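Local coordinates for protein SusD homolog (Bacteroides thetaiotaomicron VPI-5482, PDB 3FDH) that probably binds sugars at the cell surface as an outer-membrane SusD/RagB-family lipoprotein serving glycan uptake, at residues E50-L59 / R258-L267; R278-P286 / Q294-V303. All blocks are in the same frame, centred on the assembly; numbering follows the deposited sequence.

Contact 1. Residues E50-L59 / R258-L267; sequences EYEVGVDNQL and RAGFGASTSL
The ring of F261 takes E52 over one face, with E52 CG 4.1 Å from the ring centroid and almost on its normal, a CH-pi contact. V53 O lies at the ring edge, near its plane. In E52, chi1 (-53°) sets CG beside the backbone N and over the ring; the bend at chi2 then turns the carboxylate, whose plane sits 35° from the ring. Its OE2 is taken by S320. Strands 52-54 and 261-263 pair antiparallel. V53 and G262 form a hydrogen-bonded pair, with V53 N to G262 O at 2.9 Å and G262 N to V53 O at 2.8 Å. V55 N adds a bond to G260 O.

At the other end, E50 closes a Schellman motif after helix 40-48. S264 OG donates to E50 O (2.7 Å) and, as N-cap of helix 265-274, accepts from L267 N. S266 OG donates to E50 OE1 at 2.6 Å, on the anti lone pair. T452 N and N453 N also bind this carboxylate. A water joins Y51 O to S264 N. Hydrogen bonds thus join the end of one helix to the start of another, and the donors around the buried E50 carboxylate would probably stabilise its charged form.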
loop_
_atom_site.group_PDB
_atom_site.type_symbol
_atom_site.label_atom_id
_atom_site.label_comp_id
_atom_site.label_asym_id
_atom_site.label_seq_id
_atom_site.Cartn_x
_atom_site.Cartn_y
_atom_site.Cartn_z
ATOM N N GLU A 50 10.807 2.769 -6.018
ATOM C CA GLU A 50 11.562 4.017 -5.982
ATOM C C GLU A 50 10.894 5.263 -5.460
ATOM O O GLU A 50 11.180 6.386 -5.896
ATOM C CB GLU A 50 12.238 4.249 -7.341
ATOM C CG GLU A 50 13.207 3.109 -7.739
ATOM C CD GLU A 50 13.965 3.341 -9.022
ATOM O OE1 GLU A 50 13.890 4.428 -9.617
ATOM O OE2 GLU A 50 14.634 2.387 -9.465
ATOM N N TYR A 51 10.041 5.053 -4.470
ATOM C CA TYR A 51 9.458 6.185 -3.695
ATOM C C TYR A 51 10.509 6.746 -2.718
ATOM O O TYR A 51 10.506 7.935 -2.302
ATOM C CB TYR A 51 8.309 5.683 -2.862
ATOM C CG TYR A 51 6.977 5.595 -3.558
ATOM C CD1 TYR A 51 6.697 6.370 -4.703
ATOM C CD2 TYR A 51 5.949 4.802 -3.026
ATOM C CE1 TYR A 51 5.435 6.331 -5.306
ATOM C CE2 TYR A 51 4.704 4.755 -3.613
ATOM C CZ TYR A 51 4.423 5.534 -4.720
ATOM O OH TYR A 51 3.163 5.452 -5.286
ATOM N N GLU A 52 11.385 5.826 -2.341
ATOM C CA GLU A 52 12.500 6.044 -1.421
ATOM C C GLU A 52 13.665 5.217 -1.805
ATOM O O GLU A 52 13.525 4.228 -2.540
ATOM C CB GLU A 52 12.116 5.730 0.049
ATOM C CG GLU A 52 10.861 6.441 0.588
ATOM C CD GLU A 52 10.930 7.940 0.750
ATOM O OE1 GLU A 52 12.042 8.515 0.756
ATOM O OE2 GLU A 52 9.839 8.548 0.942
ATOM N N VAL A 53 14.799 5.593 -1.228
ATOM C CA VAL A 53 16.052 4.862 -1.425
ATOM C C VAL A 53 16.513 4.271 -0.116
ATOM O O VAL A 53 16.565 4.929 0.918
ATOM C CB VAL A 53 17.165 5.763 -2.034
ATOM C CG1 VAL A 53 18.429 4.963 -2.309
ATOM C CG2 VAL A 53 16.673 6.410 -3.334
ATOM N N GLY A 54 16.785 2.972 -0.125
ATOM C CA GLY A 54 17.339 2.331 1.062
ATOM C C GLY A 54 18.807 2.712 1.142
ATOM O O GLY A 54 19.576 2.429 0.225
ATOM N N VAL A 55 19.190 3.322 2.258
ATOM C CA VAL A 55 20.546 3.912 2.409
ATOM C C VAL A 55 21.391 3.287 3.538
ATOM O O VAL A 55 22.590 3.513 3.641
ATOM C CB VAL A 55 20.472 5.488 2.564
ATOM C CG1 VAL A 55 19.945 6.174 1.245
ATOM C CG2 VAL A 55 19.647 5.909 3.818
ATOM N N ASP A 56 20.751 2.496 4.380
ATOM C CA ASP A 56 21.464 1.837 5.466
ATOM C C ASP A 56 20.961 0.430 5.796
ATOM O O ASP A 56 19.781 0.117 5.673
ATOM C CB ASP A 56 21.407 2.701 6.734
ATOM C CG ASP A 56 22.375 2.212 7.799
ATOM O OD1 ASP A 56 23.589 2.207 7.550
ATOM O OD2 ASP A 56 21.916 1.826 8.883
ATOM N N ASN A 57 21.920 -0.398 6.188
ATOM C CA ASN A 57 21.679 -1.725 6.698
ATOM C C ASN A 57 20.834 -2.571 5.757
ATOM O O ASN A 57 21.051 -2.582 4.550
ATOM C CB ASN A 57 21.012 -1.594 8.075
ATOM C CG ASN A 57 21.270 -2.797 9.006
ATOM O OD1 ASN A 57 21.418 -3.937 8.571
ATOM N ND2 ASN A 57 21.303 -2.530 10.298
ATOM N N GLN A 58 19.868 -3.288 6.308
ATOM C CA GLN A 58 19.067 -4.176 5.464
ATOM C C GLN A 58 18.466 -3.531 4.223
ATOM O O GLN A 58 18.531 -4.105 3.131
ATOM C CB GLN A 58 17.973 -4.896 6.250
ATOM C CG GLN A 58 18.560 -5.986 7.114
ATOM C CD GLN A 58 17.503 -6.784 7.892
ATOM O OE1 GLN A 58 17.400 -6.623 9.122
ATOM N NE2 GLN A 58 16.692 -7.628 7.182
ATOM N N LEU A 59 17.883 -2.366 4.390
ATOM C CA LEU A 59 17.236 -1.670 3.265
ATOM C C LEU A 59 18.287 -1.227 2.226
ATOM O O LEU A 59 17.975 -1.078 1.042
ATOM C CB LEU A 59 16.360 -0.506 3.749
ATOM C CG LEU A 59 15.251 -0.063 2.794
ATOM C CD1 LEU A 59 14.278 -1.217 2.507
ATOM C CD2 LEU A 59 14.525 1.131 3.380
ATOM N N ARG A 258 15.541 3.250 12.244
ATOM C CA ARG A 258 16.603 2.842 11.318
ATOM C C ARG A 258 17.249 3.928 10.486
ATOM O O ARG A 258 18.330 3.722 9.938
ATOM C CB ARG A 258 16.050 1.777 10.359
ATOM C CG ARG A 258 15.430 0.616 11.075
ATOM C CD ARG A 258 16.500 -0.119 11.826
ATOM N NE ARG A 258 15.954 -0.807 12.987
ATOM C CZ ARG A 258 16.679 -1.113 14.058
ATOM N NH1 ARG A 258 17.991 -0.780 14.104
ATOM N NH2 ARG A 258 16.099 -1.738 15.075
ATOM N N ALA A 259 16.609 5.077 10.404
ATOM C CA ALA A 259 17.097 6.195 9.599
ATOM C C ALA A 259 17.551 5.658 8.242
ATOM O O ALA A 259 18.544 6.087 7.682
ATOM C CB ALA A 259 18.253 6.918 10.319
ATOM N N GLY A 260 16.761 4.753 7.685
ATOM C CA GLY A 260 17.187 3.985 6.517
ATOM C C GLY A 260 16.761 4.344 5.129
ATOM O O GLY A 260 17.050 3.617 4.184
ATOM N N PHE A 261 16.083 5.464 5.022
ATOM C CA PHE A 261 15.621 6.020 3.739
ATOM C C PHE A 261 16.306 7.338 3.394
ATOM O O PHE A 261 16.630 8.147 4.244
ATOM C CB PHE A 261 14.136 6.374 3.761
ATOM C CG PHE A 261 13.184 5.204 3.777
ATOM C CD1 PHE A 261 13.338 4.130 2.941
ATOM C CD2 PHE A 261 12.067 5.262 4.582
ATOM C CE1 PHE A 261 12.413 3.114 2.951
ATOM C CE2 PHE A 261 11.137 4.264 4.580
ATOM C CZ PHE A 261 11.305 3.197 3.768
ATOM N N GLY A 262 16.502 7.494 2.098
ATOM C CA GLY A 262 17.029 8.682 1.453
ATOM C C GLY A 262 16.091 9.104 0.321
ATOM O O GLY A 262 15.364 8.308 -0.251
ATOM N N ALA A 263 16.057 10.400 0.067
ATOM C CA ALA A 263 15.187 10.969 -0.967
ATOM C C ALA A 263 15.505 10.327 -2.326
ATOM O O ALA A 263 16.661 10.242 -2.731
ATOM C CB ALA A 263 15.408 12.478 -1.036
ATOM N N SER A 264 14.452 9.910 -3.026
ATOM C CA SER A 264 14.562 9.282 -4.338
ATOM C C SER A 264 14.810 10.241 -5.479
ATOM O O SER A 264 13.999 11.142 -5.737
ATOM C CB SER A 264 13.280 8.500 -4.649
ATOM O OG SER A 264 13.322 7.953 -5.957
ATOM N N THR A 265 15.925 10.017 -6.168
ATOM C CA THR A 265 16.307 10.842 -7.314
ATOM C C THR A 265 15.295 10.675 -8.449
ATOM O O THR A 265 14.776 11.648 -8.994
ATOM C CB THR A 265 17.740 10.537 -7.797
ATOM O OG1 THR A 265 18.680 10.895 -6.772
ATOM C CG2 THR A 265 18.075 11.353 -9.042
ATOM N N SER A 266 15.019 9.430 -8.796
ATOM C CA SER A 266 14.076 9.131 -9.888
ATOM C C SER A 266 12.717 9.798 -9.635
ATOM O O SER A 266 12.089 10.367 -10.535
ATOM C CB SER A 266 13.980 7.605 -10.158
ATOM O OG SER A 266 13.370 6.887 -9.090
ATOM N N LEU A 267 12.290 9.780 -8.377
ATOM C CA LEU A 267 11.016 10.355 -8.017
ATOM C C LEU A 267 11.092 11.864 -8.216
ATOM O O LEU A 267 10.195 12.490 -8.768
ATOM C CB LEU A 267 10.606 10.013 -6.571
ATOM C CG LEU A 267 9.287 10.659 -6.098
ATOM C CD1 LEU A 267 8.067 10.202 -6.851
ATOM C CD2 LEU A 267 9.107 10.371 -4.653
HETATM O O HOH W 1 11.924 10.032 -1.657
HETATM O O HOH W 2 19.426 1.453 9.531
HETATM O O HOH W 3 19.597 -0.499 11.538
#

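Contact 2. Residues R278-P286 / Q294-V303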
loop_
_atom_site.group_PDB
_atom_site.type_symbol
_atom_site.label_atom_id
_atom_site.label_comp_id
_atom_site.label_asym_id
_atom_site.label_seq_id
_atom_site.Cartn_x
_atom_site.Cartn_y
_atom_site.Cartn_z
ATOM N N ARG A 278 4.509 19.032 -5.027
ATOM C CA ARG A 278 5.305 18.346 -4.008
ATOM C C ARG A 278 6.812 18.450 -4.273
ATOM O O ARG A 278 7.636 18.217 -3.397
ATOM C CB ARG A 278 4.909 16.864 -3.928
ATOM C CG ARG A 278 3.487 16.666 -3.394
ATOM C CD ARG A 278 3.013 15.215 -3.651
ATOM N NE ARG A 278 2.563 15.065 -5.040
ATOM C CZ ARG A 278 1.398 14.553 -5.440
ATOM N NH1 ARG A 278 0.564 13.970 -4.583
ATOM N NH2 ARG A 278 1.101 14.567 -6.729
ATOM N N ALA A 279 7.159 18.812 -5.497
ATOM C CA ALA A 279 8.566 19.007 -5.883
ATOM C C ALA A 279 9.265 20.048 -4.993
ATOM O O ALA A 279 10.459 19.943 -4.697
ATOM C CB ALA A 279 8.696 19.430 -7.372
ATOM N N ASN A 280 8.515 21.065 -4.594
ATOM C CA ASN A 280 9.075 22.154 -3.860
ATOM C C ASN A 280 8.718 22.123 -2.406
ATOM O O ASN A 280 9.018 23.034 -1.662
ATOM C CB ASN A 280 8.507 23.444 -4.411
ATOM C CG ASN A 280 9.320 24.632 -4.013
ATOM O OD1 ASN A 280 10.556 24.549 -3.920
ATOM N ND2 ASN A 280 8.652 25.747 -3.757
ATOM N N ARG A 281 8.105 21.038 -1.991
ATOM C CA ARG A 281 7.549 21.020 -0.664
ATOM C C ARG A 281 7.734 19.779 0.186
ATOM O O ARG A 281 7.721 19.873 1.410
ATOM C CB ARG A 281 6.069 21.366 -0.819
ATOM C CG ARG A 281 5.365 21.526 0.432
ATOM C CD ARG A 281 4.092 22.298 0.257
ATOM N NE ARG A 281 3.350 22.282 1.519
ATOM C CZ ARG A 281 3.638 23.029 2.581
ATOM N NH1 ARG A 281 4.658 23.855 2.547
ATOM N NH2 ARG A 281 2.931 22.913 3.685
ATOM N N ALA A 282 8.003 18.637 -0.462
ATOM C CA ALA A 282 8.050 17.346 0.215
ATOM C C ALA A 282 9.450 16.769 0.481
ATOM O O ALA A 282 9.612 15.585 0.725
ATOM C CB ALA A 282 7.228 16.327 -0.574
ATOM N N PHE A 283 10.441 17.623 0.431
ATOM C CA PHE A 283 11.851 17.234 0.642
ATOM C C PHE A 283 12.587 18.092 1.636
ATOM O O PHE A 283 12.461 19.306 1.649
ATOM C CB PHE A 283 12.626 17.222 -0.691
ATOM C CG PHE A 283 12.110 16.225 -1.674
ATOM C CD1 PHE A 283 12.355 14.879 -1.500
ATOM C CD2 PHE A 283 11.406 16.623 -2.782
ATOM C CE1 PHE A 283 11.866 13.949 -2.396
ATOM C CE2 PHE A 283 10.921 15.695 -3.689
ATOM C CZ PHE A 283 11.163 14.355 -3.503
ATOM N N PHE A 284 13.363 17.412 2.477
ATOM C CA PHE A 284 14.208 18.009 3.481
ATOM C C PHE A 284 15.661 17.562 3.298
ATOM O O PHE A 284 15.980 16.422 2.962
ATOM C CB PHE A 284 13.813 17.668 4.931
ATOM C CG PHE A 284 12.368 17.938 5.287
ATOM C CD1 PHE A 284 11.655 18.978 4.716
ATOM C CD2 PHE A 284 11.759 17.176 6.293
ATOM C CE1 PHE A 284 10.332 19.226 5.090
ATOM C CE2 PHE A 284 10.450 17.417 6.679
ATOM C CZ PHE A 284 9.729 18.448 6.070
ATOM N N THR A 285 16.539 18.516 3.550
ATOM C CA THR A 285 17.970 18.256 3.461
ATOM C C THR A 285 18.444 17.394 4.625
ATOM O O THR A 285 17.705 17.126 5.587
ATOM C CB THR A 285 18.794 19.580 3.577
ATOM O OG1 THR A 285 18.635 20.120 4.905
ATOM C CG2 THR A 285 18.377 20.621 2.505
ATOM N N PRO A 286 19.693 16.928 4.533
ATOM C CA PRO A 286 20.305 16.329 5.704
ATOM C C PRO A 286 20.424 17.406 6.778
ATOM O O PRO A 286 20.209 18.593 6.515
ATOM C CB PRO A 286 21.706 15.921 5.219
ATOM C CG PRO A 286 21.716 16.079 3.752
ATOM C CD PRO A 286 20.586 16.956 3.358
ATOM N N GLN A 294 13.854 22.721 4.232
ATOM C CA GLN A 294 12.872 22.282 3.234
ATOM C C GLN A 294 13.317 22.929 1.928
ATOM O O GLN A 294 13.414 24.152 1.836
ATOM C CB GLN A 294 11.487 22.743 3.652
ATOM C CG GLN A 294 10.353 22.346 2.765
ATOM C CD GLN A 294 9.047 22.933 3.247
ATOM O OE1 GLN A 294 9.034 23.968 3.898
ATOM N NE2 GLN A 294 7.934 22.271 2.928
ATOM N N VAL A 295 13.601 22.083 0.941
ATOM C CA VAL A 295 14.157 22.502 -0.354
ATOM C C VAL A 295 13.517 21.822 -1.564
ATOM O O VAL A 295 12.826 20.829 -1.446
ATOM C CB VAL A 295 15.707 22.276 -0.399
ATOM C CG1 VAL A 295 16.455 23.098 0.696
ATOM C CG2 VAL A 295 16.050 20.796 -0.273
ATOM N N ALA A 296 13.713 22.435 -2.727
ATOM C CA ALA A 296 13.211 21.887 -3.994
ATOM C C ALA A 296 14.010 20.648 -4.339
ATOM O O ALA A 296 15.153 20.502 -3.927
ATOM C CB ALA A 296 13.287 22.915 -5.139
ATOM N N ALA A 297 13.346 19.761 -5.059
ATOM C CA ALA A 297 13.923 18.491 -5.487
ATOM C C ALA A 297 15.224 18.670 -6.281
ATOM O O ALA A 297 16.057 17.774 -6.296
ATOM C CB ALA A 297 12.902 17.654 -6.284
ATOM N N ASN A 298 15.408 19.844 -6.882
ATOM C CA ASN A 298 16.603 20.111 -7.702
ATOM C C ASN A 298 17.648 20.997 -7.039
ATOM O O ASN A 298 18.622 21.423 -7.644
ATOM C CB ASN A 298 16.220 20.674 -9.066
ATOM C CG ASN A 298 15.542 22.000 -8.976
ATOM O OD1 ASN A 298 15.010 22.366 -7.940
ATOM N ND2 ASN A 298 15.486 22.704 -10.092
ATOM N N ASP A 299 17.440 21.238 -5.767
ATOM C CA ASP A 299 18.396 21.975 -4.965
ATOM C C ASP A 299 19.516 20.998 -4.574
ATOM O O ASP A 299 19.267 19.956 -3.959
ATOM C CB ASP A 299 17.689 22.519 -3.722
ATOM C CG ASP A 299 18.572 23.388 -2.869
ATOM O OD1 ASP A 299 19.787 23.126 -2.704
ATOM O OD2 ASP A 299 18.009 24.331 -2.302
ATOM N N PRO A 300 20.769 21.319 -4.930
ATOM C CA PRO A 300 21.803 20.334 -4.610
ATOM C C PRO A 300 21.973 20.087 -3.129
ATOM O O PRO A 300 22.524 19.072 -2.740
ATOM C CB PRO A 300 23.081 20.946 -5.216
ATOM C CG PRO A 300 22.774 22.353 -5.459
ATOM C CD PRO A 300 21.301 22.406 -5.756
ATOM N N SER A 301 21.489 21.001 -2.298
ATOM C CA SER A 301 21.625 20.810 -0.840
ATOM C C SER A 301 20.738 19.702 -0.306
ATOM O O SER A 301 20.878 19.282 0.841
ATOM C CB SER A 301 21.380 22.090 -0.059
ATOM O OG SER A 301 20.063 22.565 -0.161
ATOM N N LEU A 302 19.831 19.214 -1.140
ATOM C CA LEU A 302 18.973 18.104 -0.739
ATOM C C LEU A 302 19.768 16.826 -0.610
ATOM O O LEU A 302 19.466 15.949 0.195
ATOM C CB LEU A 302 17.848 17.885 -1.756
ATOM C CG LEU A 302 16.960 16.656 -1.541
ATOM C CD1 LEU A 302 16.264 16.722 -0.149
ATOM C CD2 LEU A 302 15.950 16.552 -2.683
ATOM N N VAL A 303 20.807 16.737 -1.424
ATOM C CA VAL A 303 21.628 15.532 -1.488
ATOM C C VAL A 303 20.718 14.288 -1.640
ATOM O O VAL A 303 20.677 13.390 -0.776
ATOM C CB VAL A 303 22.581 15.401 -0.266
ATOM C CG1 VAL A 303 23.612 14.262 -0.506
ATOM C CG2 VAL A 303 23.296 16.728 0.025
HETATM O O HOH W 4 6.528 24.972 4.665
HETATM O O HOH W 5 10.623 20.606 -0.007
#
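Q294 reaches R281 across the contact with a fully stretched side chain. CG is anti to the backbone N (chi1 -178°) and chi2 is also extended, which carries the amide past F284 to the backbone of R281. NE2 donates to R281 O at 2.8 Å. The bond is nearly straight (168°), lies in the carbonyl plane on a lone pair, and has its acceptor in the amide plane. OE1 takes a bond from N386 N and one from a water that also binds R281 NH1. R281 is extended from CG to NE, and its guanidinium forms a salt bridge with E369.

The F284 ring turns its edge to Q294 CG, 3.9 Å from CE1, with ring and amide planes 74° apart. Next to it the backbones meet at a single bridge, where V295 N donates to F283 O (3.1 Å). F283 points its side chain into the contact. Its CE2 lies 3.8 Å from A297 CB, its CB packs on L302 CD1, and A279 O lies in plane at the ring edge. A279 O also accepts from A297 N. T285 CG2 is 3.6 Å from V295 CG1, the two side chains crossing at about a right angle. T285 OG1 donates to P286 O and also bonds S293 N. S301 N and S301 OG both donate to D299 OD1, the first closing an Asx turn.

With an alanine in place of Q294 the amide is gone, which would probably leave R281 O and N386 N without this partner and open a gap beside F284 CE1. The buried Q294 amide has partners for both its oxygen and its nitrogen, so it ties the two segments through R281 and also reaches N386, beside an apolar patch of F283, A297 and L302.

Overall arrangement
Contact 1 and contact 2 lie in series along the chain: 50-59 / 258-267 closes before 278-286 / 294-303 opens. Their centres are about 15 Å apart, on the same side of the chain's centre. Contact 1 joins segments 199 residues apart and is buried. Contact 2 is local and partly buried. Helix 265-274 leads from the first to strand 283-284 of the second, and its L271 and L272 pack on contact 2. The two also touch directly, A263 CB to F283 CD1 at 3.9 Å. Both contacts have neighbours in 318-321 and at W425. In this mostly helical SusD-like protein, they form adjoining pieces of short strand and loop, joined by helix 265-274.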